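PDB 4O9D: Rik1-associated factor 1 from Schizosaccharomyces pombe, which contributes to heterochromatin establishment as a component of the Clr4 methyltransferase complex, which methylates histone H3 to form H3K9me. Local coordinates for residues 15-19 / 345-350; 36-42 / 390-395. All blocks are in the same frame, centred on the assembly; numbering follows the deposited sequence.

Contact 1. Residues 15-19 / 345-350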
ATOM      1  N   GLU A  15      13.787 -16.733 -10.551  1.00 53.51           N
ATOM      2  CA  GLU A  15      12.557 -16.116 -10.067  1.00 48.39           C
ATOM      3  C   GLU A  15      12.028 -16.847  -8.837  1.00 44.80           C
ATOM      4  O   GLU A  15      11.505 -17.960  -8.932  1.00 47.87           O
ATOM      5  CB  GLU A  15      11.502 -16.106 -11.167  1.00 46.47           C
ATOM      6  CG  GLU A  15      11.999 -15.520 -12.467  1.00 47.54           C
ATOM      7  CD  GLU A  15      11.930 -14.005 -12.500  1.00 42.91           C
ATOM      8  OE1 GLU A  15      11.335 -13.399 -11.572  1.00 46.75           O
ATOM      9  OE2 GLU A  15      12.462 -13.421 -13.466  1.00 38.93           O
ATOM     10  N   SER A  16      12.159 -16.193  -7.688  1.00 47.28           N
ATOM     11  CA  SER A  16      11.889 -16.807  -6.396  1.00 43.45           C
ATOM     12  C   SER A  16      10.457 -17.324  -6.291  1.00 42.41           C
ATOM     13  O   SER A  16      10.192 -18.248  -5.523  1.00 42.07           O
ATOM     14  CB  SER A  16      12.168 -15.808  -5.259  1.00 46.95           C
ATOM     15  OG  SER A  16      11.012 -15.050  -4.902  1.00 41.75           O
ATOM     16  N   VAL A  17       9.539 -16.757  -7.069  1.00 36.82           N
ATOM     17  CA  VAL A  17       8.133 -17.087  -6.887  1.00 35.57           C
ATOM     18  C   VAL A  17       7.841 -18.573  -7.141  1.00 41.64           C
ATOM     19  O   VAL A  17       6.938 -19.140  -6.526  1.00 37.85           O
ATOM     20  CB  VAL A  17       7.223 -16.189  -7.735  1.00 39.47           C
ATOM     21  CG1 VAL A  17       7.301 -16.570  -9.201  1.00 40.69           C
ATOM     22  CG2 VAL A  17       5.793 -16.244  -7.206  1.00 35.50           C
ATOM     23  N   PHE A  18       8.611 -19.219  -8.012  1.00 38.97           N
ATOM     24  CA  PHE A  18       8.424 -20.656  -8.212  1.00 45.94           C
ATOM     25  C   PHE A  18       8.870 -21.448  -6.973  1.00 45.12           C
ATOM     26  O   PHE A  18       8.392 -22.564  -6.726  1.00 45.98           O
ATOM     27  CB  PHE A  18       9.199 -21.138  -9.440  1.00 41.19           C
ATOM     28  CG  PHE A  18       8.813 -20.444 -10.713  1.00 44.15           C
ATOM     29  CD1 PHE A  18       7.485 -20.363 -11.097  1.00 38.18           C
ATOM     30  CD2 PHE A  18       9.782 -19.867 -11.525  1.00 48.64           C
ATOM     31  CE1 PHE A  18       7.124 -19.722 -12.274  1.00 43.03           C
ATOM     32  CE2 PHE A  18       9.432 -19.224 -12.710  1.00 50.66           C
ATOM     33  CZ  PHE A  18       8.100 -19.161 -13.089  1.00 46.23           C
ATOM     34  N   PHE A  19       9.778 -20.867  -6.193  1.00 42.89           N
ATOM     35  CA  PHE A  19      10.395 -21.583  -5.073  1.00 42.22           C
ATOM     36  C   PHE A  19       9.708 -21.328  -3.744  1.00 40.89           C
ATOM     37  O   PHE A  19      10.018 -21.982  -2.756  1.00 38.57           O
ATOM     38  CB  PHE A  19      11.873 -21.223  -4.971  1.00 39.13           C
ATOM     39  CG  PHE A  19      12.650 -21.589  -6.196  1.00 51.54           C
ATOM     40  CD1 PHE A  19      12.686 -22.910  -6.628  1.00 55.37           C
ATOM     41  CD2 PHE A  19      13.323 -20.626  -6.933  1.00 52.59           C
ATOM     42  CE1 PHE A  19      13.380 -23.268  -7.764  1.00 53.59           C
ATOM     43  CE2 PHE A  19      14.029 -20.980  -8.082  1.00 56.43           C
ATOM     44  CZ  PHE A  19      14.053 -22.303  -8.493  1.00 53.31           C
ATOM     45  N   GLN A 345       7.800  -9.243  -8.991  1.00 28.13           N
ATOM     46  CA  GLN A 345       8.720 -10.059  -8.218  1.00 31.11           C
ATOM     47  C   GLN A 345       9.972  -9.255  -7.888  1.00 29.72           C
ATOM     48  O   GLN A 345      10.698  -8.842  -8.790  1.00 27.79           O
ATOM     49  CB  GLN A 345       9.110 -11.281  -9.064  1.00 30.53           C
ATOM     50  CG  GLN A 345      10.449 -11.903  -8.686  1.00 36.59           C
ATOM     51  CD  GLN A 345      10.275 -13.134  -7.833  1.00 40.18           C
ATOM     52  OE1 GLN A 345       9.846 -14.181  -8.317  1.00 38.29           O
ATOM     53  NE2 GLN A 345      10.584 -13.012  -6.547  1.00 42.25           N
ATOM     54  N   PRO A 346      10.245  -9.037  -6.596  1.00 29.27           N
ATOM     55  CA  PRO A 346      11.470  -8.271  -6.381  1.00 31.49           C
ATOM     56  C   PRO A 346      12.676  -9.028  -6.932  1.00 35.52           C
ATOM     57  O   PRO A 346      12.728 -10.261  -6.851  1.00 37.77           O
ATOM     58  CB  PRO A 346      11.530  -8.114  -4.857  1.00 32.12           C
ATOM     59  CG  PRO A 346      10.107  -8.300  -4.405  1.00 35.31           C
ATOM     60  CD  PRO A 346       9.567  -9.371  -5.339  1.00 30.11           C
ATOM     61  N   LYS A 347      13.604  -8.292  -7.533  1.00 34.44           N
ATOM     62  CA  LYS A 347      14.849  -8.866  -8.015  1.00 35.81           C
ATOM     63  C   LYS A 347      14.649  -9.709  -9.290  1.00 41.22           C
ATOM     64  O   LYS A 347      15.615 -10.239  -9.825  1.00 38.10           O
ATOM     65  CB  LYS A 347      15.493  -9.706  -6.902  1.00 46.42           C
ATOM     66  CG  LYS A 347      15.715  -8.921  -5.597  1.00 45.92           C
ATOM     67  CD  LYS A 347      15.529  -9.788  -4.356  1.00 46.91           C
ATOM     68  CE  LYS A 347      16.590 -10.873  -4.270  1.00 55.21           C
ATOM     69  NZ  LYS A 347      17.107 -11.047  -2.874  1.00 51.56           N
ATOM     70  N   GLY A 348      13.411  -9.790  -9.788  1.00 37.00           N
ATOM     71  CA  GLY A 348      13.094 -10.583 -10.966  1.00 33.37           C
ATOM     72  C   GLY A 348      12.372  -9.797 -12.055  1.00 30.83           C
ATOM     73  O   GLY A 348      12.370  -8.562 -12.047  1.00 28.78           O
ATOM     74  N   ASN A 349      11.760 -10.516 -12.993  1.00 35.91           N
ATOM     75  CA  ASN A 349      11.000  -9.891 -14.075  1.00 33.55           C
ATOM     76  C   ASN A 349       9.558 -10.385 -14.222  1.00 24.53           C
ATOM     77  O   ASN A 349       8.832  -9.951 -15.109  1.00 28.74           O
ATOM     78  CB  ASN A 349      11.763 -10.033 -15.390  1.00 35.68           C
ATOM     79  CG  ASN A 349      13.007  -9.167 -15.428  1.00 37.47           C
ATOM     80  OD1 ASN A 349      12.944  -7.946 -15.208  1.00 32.81           O
ATOM     81  ND2 ASN A 349      14.149  -9.790 -15.674  1.00 39.06           N
ATOM     82  N   LEU A 350       9.115 -11.251 -13.329  1.00 24.29           N
ATOM     83  CA  LEU A 350       7.733 -11.719 -13.393  1.00 25.71           C
ATOM     84  C   LEU A 350       6.762 -10.749 -12.700  1.00 24.11           C
ATOM     85  O   LEU A 350       7.114 -10.091 -11.714  1.00 24.51           O
ATOM     86  CB  LEU A 350       7.610 -13.099 -12.752  1.00 27.49           C
ATOM     87  CG  LEU A 350       8.295 -14.218 -13.538  1.00 33.48           C
ATOM     88  CD1 LEU A 350       8.142 -15.546 -12.844  1.00 31.42           C
ATOM     89  CD2 LEU A 350       7.747 -14.294 -14.957  1.00 28.47           C
TER
HETATM   90  O   HOH W   1      14.081 -13.292  -7.580  1.00 46.12           O
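Gln-345 meets residues 15-19 with both heteroatoms of its side-chain amide. Its oxygen accepts a hydrogen bond from a backbone N-H: Val-17 N stands 2.9 Å from Gln-345 OE1, in the carbonyl plane and on a lone pair. The nitrogen of the same amide donates to the neighbouring side chain, with Gln-345 NE2 2.7 Å from Ser-16 OG and the bond close to the amide plane. Gripped at both ends, the amide is fixed in its rotation.

Glu-15 returns the bond with its carboxylate. Its chain bends at chi2 (-83°), bringing the carboxylate to the peptide nitrogen beyond Gly-348, where Glu-15 OE2 accepts from Asn-349 N at 3.0 Å through its syn lone pair, fairly straight at 158°. A second, weak bond runs from the same nitrogen to OE1. The Glu-15 carboxylate and the Gln-345 amide are not stacked flat, their planes standing 47° apart, and Glu-15 OE1 lies against Gln-345 CG at 3.4 Å. Beside these polar links, Leu-350 CD1 touches Phe-18 CZ at 3.6 Å, Glu-15 CB at 3.8 Å and Val-17 CG1 at 3.9 Å, so one methyl joins three side chains.

Behind this first shell, residues 345-348 form a type II turn closed by Gly-348 N and Gln-345 O, while Asn-288 holds Gly-348 O. Val-17 also rests on Phe-375 and Phe-387, and Phe-18 on Ile-372.

The donors and acceptors are complementary. Each segment offers a backbone N-H to a side chain of the other, and this exchange, backed by a small apolar patch, joins the lead-in to strand 21-26 to the loop of the adjacent propeller blade.

Contact 2. Residues 36-42 / 390-395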
ATOM      1  N   VAL A  36       0.147  -5.273   5.012  1.00 24.71           N
ATOM      2  CA  VAL A  36       1.163  -6.168   5.525  1.00 26.09           C
ATOM      3  C   VAL A  36       2.480  -5.425   5.397  1.00 27.67           C
ATOM      4  O   VAL A  36       2.707  -4.718   4.410  1.00 25.72           O
ATOM      5  CB  VAL A  36       1.289  -7.462   4.673  1.00 27.99           C
ATOM      6  CG1 VAL A  36       2.353  -8.371   5.278  1.00 28.38           C
ATOM      7  CG2 VAL A  36      -0.074  -8.194   4.539  1.00 28.53           C
ATOM      8  N   ALA A  37       3.362  -5.582   6.372  1.00 21.11           N
ATOM      9  CA  ALA A  37       4.666  -4.954   6.264  1.00 24.82           C
ATOM     10  C   ALA A  37       5.722  -5.910   6.728  1.00 26.75           C
ATOM     11  O   ALA A  37       5.451  -6.784   7.554  1.00 25.00           O
ATOM     12  CB  ALA A  37       4.713  -3.670   7.096  1.00 23.32           C
ATOM     13  N   TYR A  38       6.932  -5.729   6.207  1.00 23.45           N
ATOM     14  CA  TYR A  38       8.085  -6.469   6.673  1.00 24.02           C
ATOM     15  C   TYR A  38       9.113  -5.452   7.151  1.00 28.80           C
ATOM     16  O   TYR A  38       9.210  -4.361   6.604  1.00 23.54           O
ATOM     17  CB  TYR A  38       8.684  -7.311   5.545  1.00 27.80           C
ATOM     18  CG  TYR A  38       7.691  -8.177   4.820  1.00 24.54           C
ATOM     19  CD1 TYR A  38       7.369  -9.454   5.287  1.00 26.25           C
ATOM     20  CD2 TYR A  38       7.092  -7.735   3.645  1.00 28.61           C
ATOM     21  CE1 TYR A  38       6.451 -10.260   4.614  1.00 24.41           C
ATOM     22  CE2 TYR A  38       6.188  -8.528   2.957  1.00 24.34           C
ATOM     23  CZ  TYR A  38       5.870  -9.794   3.440  1.00 29.24           C
ATOM     24  OH  TYR A  38       4.970 -10.581   2.740  1.00 26.50           O
ATOM     25  N   ASN A  39       9.873  -5.791   8.180  1.00 24.16           N
ATOM     26  CA  ASN A  39      10.872  -4.855   8.653  1.00 28.26           C
ATOM     27  C   ASN A  39      12.114  -4.985   7.781  1.00 32.05           C
ATOM     28  O   ASN A  39      12.246  -5.966   7.034  1.00 31.51           O
ATOM     29  CB  ASN A  39      11.118  -5.010  10.160  1.00 28.12           C
ATOM     30  CG  ASN A  39      11.941  -6.212  10.528  1.00 30.06           C
ATOM     31  OD1 ASN A  39      12.171  -7.131   9.734  1.00 34.39           O
ATOM     32  ND2 ASN A  39      12.411  -6.206  11.773  1.00 32.77           N
ATOM     33  N   PRO A  40      12.989  -3.975   7.809  1.00 32.47           N
ATOM     34  CA  PRO A  40      14.089  -4.002   6.828  1.00 34.62           C
ATOM     35  C   PRO A  40      14.835  -5.342   6.839  1.00 37.09           C
ATOM     36  O   PRO A  40      15.085  -5.909   5.774  1.00 37.16           O
ATOM     37  CB  PRO A  40      15.007  -2.862   7.283  1.00 33.41           C
ATOM     38  CG  PRO A  40      14.085  -1.918   8.051  1.00 39.81           C
ATOM     39  CD  PRO A  40      13.043  -2.801   8.704  1.00 33.98           C
ATOM     40  N   LEU A  41      15.144  -5.842   8.040  1.00 36.17           N
ATOM     41  CA  LEU A  41      15.890  -7.085   8.214  1.00 35.27           C
ATOM     42  C   LEU A  41      15.105  -8.299   7.745  1.00 39.07           C
ATOM     43  O   LEU A  41      15.655  -9.400   7.654  1.00 44.51           O
ATOM     44  CB  LEU A  41      16.250  -7.268   9.693  1.00 38.68           C
ATOM     45  CG  LEU A  41      17.151  -6.195  10.303  1.00 40.73           C
ATOM     46  CD1 LEU A  41      17.227  -6.312  11.828  1.00 47.44           C
ATOM     47  CD2 LEU A  41      18.538  -6.245   9.696  1.00 43.20           C
ATOM     48  N   CYS A  42      13.819  -8.111   7.460  1.00 32.76           N
ATOM     49  CA  CYS A  42      12.922  -9.230   7.131  1.00 33.79           C
ATOM     50  C   CYS A  42      12.948 -10.293   8.245  1.00 34.74           C
ATOM     51  O   CYS A  42      12.990 -11.489   7.984  1.00 35.51           O
ATOM     52  CB  CYS A  42      13.277  -9.840   5.768  1.00 34.19           C
ATOM     53  SG  CYS A  42      11.965 -10.899   5.058  1.00 39.26           S
ATOM     54  N   ASP A 390      13.305  -8.695  -0.058  1.00 36.54           N
ATOM     55  CA  ASP A 390      14.331  -9.691  -0.373  1.00 35.45           C
ATOM     56  C   ASP A 390      13.748 -10.926  -1.106  1.00 34.64           C
ATOM     57  O   ASP A 390      14.447 -11.914  -1.335  1.00 36.39           O
ATOM     58  CB  ASP A 390      15.119 -10.102   0.887  1.00 35.72           C
ATOM     59  CG  ASP A 390      14.355 -11.075   1.780  1.00 35.85           C
ATOM     60  OD1 ASP A 390      13.190 -11.386   1.470  1.00 35.50           O
ATOM     61  OD2 ASP A 390      14.914 -11.526   2.812  1.00 38.48           O
ATOM     62  N   ALA A 391      12.473 -10.857  -1.474  1.00 33.06           N
ATOM     63  CA  ALA A 391      11.858 -11.880  -2.328  1.00 35.04           C
ATOM     64  C   ALA A 391      11.646 -13.226  -1.617  1.00 33.77           C
ATOM     65  O   ALA A 391      11.208 -14.209  -2.243  1.00 30.36           O
ATOM     66  CB  ALA A 391      12.711 -12.083  -3.587  1.00 34.08           C
ATOM     67  N   SER A 392      11.933 -13.268  -0.314  1.00 33.22           N
ATOM     68  CA  SER A 392      11.902 -14.528   0.436  1.00 34.23           C
ATOM     69  C   SER A 392      10.527 -14.820   1.021  1.00 34.39           C
ATOM     70  O   SER A 392      10.272 -15.929   1.507  1.00 35.80           O
ATOM     71  CB  SER A 392      12.951 -14.532   1.564  1.00 38.76           C
ATOM     72  OG  SER A 392      12.548 -13.740   2.684  1.00 36.56           O
ATOM     73  N   LYS A 393       9.643 -13.833   0.982  1.00 29.58           N
ATOM     74  CA  LYS A 393       8.306 -14.007   1.533  1.00 28.95           C
ATOM     75  C   LYS A 393       7.267 -13.484   0.556  1.00 31.17           C
ATOM     76  O   LYS A 393       7.502 -12.479  -0.124  1.00 29.78           O
ATOM     77  CB  LYS A 393       8.178 -13.251   2.856  1.00 31.83           C
ATOM     78  CG  LYS A 393       9.173 -13.697   3.933  1.00 34.84           C
ATOM     79  CD  LYS A 393       8.917 -15.146   4.348  1.00 31.52           C
ATOM     80  CE  LYS A 393       9.981 -15.678   5.311  1.00 39.43           C
ATOM     81  NZ  LYS A 393      11.352 -15.716   4.699  1.00 35.59           N
ATOM     82  N   LEU A 394       6.129 -14.175   0.479  1.00 27.86           N
ATOM     83  CA  LEU A 394       4.940 -13.635  -0.170  1.00 27.15           C
ATOM     84  C   LEU A 394       3.725 -13.868   0.757  1.00 26.88           C
ATOM     85  O   LEU A 394       3.545 -14.956   1.308  1.00 28.92           O
ATOM     86  CB  LEU A 394       4.737 -14.283  -1.550  1.00 27.26           C
ATOM     87  CG  LEU A 394       3.428 -13.923  -2.255  1.00 28.14           C
ATOM     88  CD1 LEU A 394       3.368 -12.415  -2.610  1.00 26.05           C
ATOM     89  CD2 LEU A 394       3.224 -14.790  -3.526  1.00 29.60           C
ATOM     90  N   THR A 395       2.927 -12.831   0.968  1.00 24.21           N
ATOM     91  CA  THR A 395       1.796 -12.922   1.864  1.00 20.65           C
ATOM     92  C   THR A 395       0.573 -12.559   1.042  1.00 22.19           C
ATOM     93  O   THR A 395       0.573 -11.535   0.361  1.00 25.18           O
ATOM     94  CB  THR A 395       1.957 -11.938   3.096  1.00 23.02           C
ATOM     95  OG1 THR A 395       3.139 -12.262   3.838  1.00 24.81           O
ATOM     96  CG2 THR A 395       0.775 -12.070   4.015  1.00 25.61           C
TER
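Tyr-38 OH is held by two groups of the neighbouring propeller blade. Thr-395 OG1 donates to it at 2.7 Å, lying at the edge of the ring and near its plane, while the phenol in turn bonds to Gly-386 O on the adjoining strand 382-387. Donor and acceptor together hold the hydroxyl in place at the end of a ring that reaches from one blade to the next. The two side chains, Tyr-38 and Thr-395, run past each other in opposite directions, and the flank of the tyrosine is taken up by Lys-393, whose CB approaches Tyr-38 CE1 obliquely at 3.9 Å. Two residues before the tyrosine, Val-36 CG2 meets the other branch of Thr-395, CG2, at 4.0 Å and extends the contact on its apolar side.

At the other end, Cys-42 turns its sulfur anti to its own nitrogen (chi1 -164°), which sets SG among polar neighbours: it lies 3.7 Å from Ser-392 OG and about as far from the Asp-390 carboxylate, in van der Waals contact. That carboxylate has partners within its own loop. Asp-390 OD1 accepts from Ser-392 N (2.9 Å), which comes from above the carboxylate plane and makes an Asx turn, and from Ser-392 OG at 2.7 Å on the syn side; Ser-388 OG is a further partner. Lys-393 bends its amine back to Ser-392 OG and makes a cation-pi contact with Phe-67.

Strands 36-38 and 393-395 run nearly antiparallel, at 166°, with axes 9.2 Å apart. They belong to the sheets of adjacent blades, and the arrangement is the face-to-face packing of neighbouring blades found in WD-repeat beta propellers.

How the contacts relate
Contacts 1 and 2 illustrate how a propeller closes its ring: segments from the start of the chain meet segments from near its end, and along the sequence they alternate. Residues 15-19 lead into strand 21-26, which completes the blade formed by strands 382-387, 393-398 and 403-407; that blade is flanked by the 345-350 loop in contact 1 and by strand 33-38 in contact 2. The two centres are 14 Å apart, contact 1 lying farther from the chain centre. They touch through residues 390-391, where Ser-16 OG is 2.8 Å from Ala-391 O and Lys-347 NZ is 3.2 Å from Asp-390 O, both probable hydrogen bonds.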